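Side-chain contact in Endoglucanase(Endo-1,4-beta-glucanase)protein (Pseudomonas stutzeri, PDB 6R2J), which is a family 5 endoglucanase that probably hydrolyses beta-1,4-glucosidic bonds of cellulose and binds cellobiose in its glycan pocket: residues A120-W123 against R124-E128. Residues are numbered along the deposited sequence; the frame is centred on the assembly and turned at random. Where two conformers were deposited one is given.
Sequences ASVW and RKLAE
With CG of Leu126 turned anti to its carbonyl carbon (chi1 -69°), the branch reaches back along the helix and lays CD1 over one face of the Trp123 indole. This methyl lies 4.0 Å from the centroid of the six-membered ring of Trp123, only 13° off the normal, a CH-pi contact, while Leu126 CB comes within 3.9 Å of CE3 of Trp123. The same methyl is approached more loosely by CG2 of Val122, at 4.4 Å from Leu126 CD1. The indole is tied down elsewhere by a hydrogen bond from NE1 to the carbonyl of Ile141, and it meets the rings of Tyr119 and Tyr139. Replacing Trp123 by alanine would remove the surface under the Leu126 methyl and would probably leave the Ile141 carbonyl without its indole N-H donor. Around the helix, Arg124 bends at chi3 (-58°), bringing its NH1 within 3.5 Å of Ser121 CA. A water in the plane of the guanidinium, at its edge, lies 2.8 Å from Ser121 OG and accepts a weak hydrogen bond from Arg124 NH1. The principal charged partner of Arg124 is Glu165, which takes NE in a salt bridge. Beneath these side chains run successive i to i+4 backbone bonds, among them Lys125 N to Ser121 O at 2.6 Å. Here Arg124 and Ala127 face helix 152-166, whereas Val122, Trp123 and Leu126 touch Met98 of strand 93-98, the double packing of an outer helix of a TIM barrel, against its neighbouring helix and against the parallel strands.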
loop_
_atom_site.group_PDB
_atom_site.type_symbol
_atom_site.label_atom_id
_atom_site.label_comp_id
_atom_site.label_asym_id
_atom_site.label_seq_id
_atom_site.Cartn_x
_atom_site.Cartn_y
_atom_site.Cartn_z
ATOM N N ALA A 120 0.607 -11.987 15.153
ATOM C CA ALA A 120 0.538 -10.957 16.183
ATOM C C ALA A 120 1.920 -10.597 16.743
ATOM O O ALA A 120 2.239 -9.412 16.903
ATOM C CB ALA A 120 -0.398 -11.422 17.291
ATOM N N SER A 121 2.747 -11.604 17.061
ATOM C CA SER A 121 4.044 -11.332 17.687
ATOM C C SER A 121 4.953 -10.550 16.749
ATOM O O SER A 121 5.594 -9.576 17.159
ATOM C CB SER A 121 4.732 -12.633 18.110
ATOM O OG SER A 121 6.098 -12.397 18.386
ATOM N N VAL A 122 5.020 -10.966 15.476
ATOM C CA VAL A 122 5.901 -10.295 14.532
ATOM C C VAL A 122 5.493 -8.837 14.400
ATOM O O VAL A 122 6.346 -7.956 14.320
ATOM C CB VAL A 122 6.054 -11.056 13.190
ATOM C CG1 VAL A 122 4.853 -10.923 12.315
ATOM C CG2 VAL A 122 7.339 -10.572 12.520
ATOM N N TRP A 123 4.179 -8.550 14.436
ATOM C CA TRP A 123 3.744 -7.160 14.325
ATOM C C TRP A 123 3.999 -6.411 15.628
ATOM O O TRP A 123 4.444 -5.256 15.625
ATOM C CB TRP A 123 2.283 -7.082 13.863
ATOM C CG TRP A 123 2.232 -6.873 12.367
ATOM C CD1 TRP A 123 1.658 -7.693 11.411
ATOM C CD2 TRP A 123 2.814 -5.783 11.654
ATOM N NE1 TRP A 123 1.868 -7.169 10.149
ATOM C CE2 TRP A 123 2.571 -6.001 10.269
ATOM C CE3 TRP A 123 3.535 -4.651 12.041
ATOM C CZ2 TRP A 123 3.009 -5.111 9.285
ATOM C CZ3 TRP A 123 3.967 -3.761 11.040
ATOM C CH2 TRP A 123 3.684 -3.996 9.687
ATOM N N ARG A 124 3.756 -7.075 16.753
ATOM C CA ARG A 124 4.149 -6.488 18.020
ATOM C C ARG A 124 5.637 -6.174 18.017
ATOM O O ARG A 124 6.050 -5.074 18.396
ATOM C CB ARG A 124 3.774 -7.426 19.164
ATOM C CG ARG A 124 3.790 -6.697 20.508
ATOM C CD ARG A 124 3.561 -7.628 21.687
ATOM N NE ARG A 124 2.298 -8.361 21.621
ATOM C CZ ARG A 124 2.191 -9.631 21.252
ATOM N NH1 ARG A 124 3.268 -10.313 20.909
ATOM N NH2 ARG A 124 1.013 -10.218 21.225
ATOM N N LYS A 125 6.459 -7.129 17.589
ATOM C CA LYS A 125 7.899 -6.905 17.567
ATOM C C LYS A 125 8.272 -5.812 16.583
ATOM O O LYS A 125 9.119 -4.974 16.896
ATOM C CB LYS A 125 8.649 -8.195 17.235
ATOM C CG LYS A 125 8.959 -9.082 18.421
ATOM C CD LYS A 125 9.885 -10.178 17.971
ATOM C CE LYS A 125 10.297 -11.090 19.104
ATOM N NZ LYS A 125 9.340 -12.221 19.217
ATOM N N LEU A 126 7.678 -5.811 15.380
ATOM C CA LEU A 126 7.959 -4.735 14.426
ATOM C C LEU A 126 7.529 -3.368 14.965
ATOM O O LEU A 126 8.248 -2.368 14.805
ATOM C CB LEU A 126 7.270 -5.012 13.090
ATOM C CG LEU A 126 7.804 -6.172 12.248
ATOM C CD1 LEU A 126 6.900 -6.442 11.076
ATOM C CD2 LEU A 126 9.214 -5.844 11.809
ATOM N N ALA A 127 6.353 -3.292 15.602
ATOM C CA ALA A 127 5.897 -2.008 16.130
ATOM C C ALA A 127 6.820 -1.500 17.237
ATOM O O ALA A 127 6.993 -0.288 17.387
ATOM C CB ALA A 127 4.452 -2.132 16.614
ATOM N N GLU A 128 7.409 -2.409 18.026
ATOM C CA GLU A 128 8.420 -2.028 19.008
ATOM C C GLU A 128 9.650 -1.427 18.337
ATOM O O GLU A 128 10.266 -0.508 18.876
ATOM C CB GLU A 128 8.841 -3.259 19.824
ATOM C CG GLU A 128 7.814 -3.801 20.854
ATOM C CD GLU A 128 8.191 -5.200 21.387
ATOM O OE1 GLU A 128 9.385 -5.554 21.340
ATOM O OE2 GLU A 128 7.305 -5.958 21.849
HETATM O O HOH W 1 5.874 -10.623 20.556
#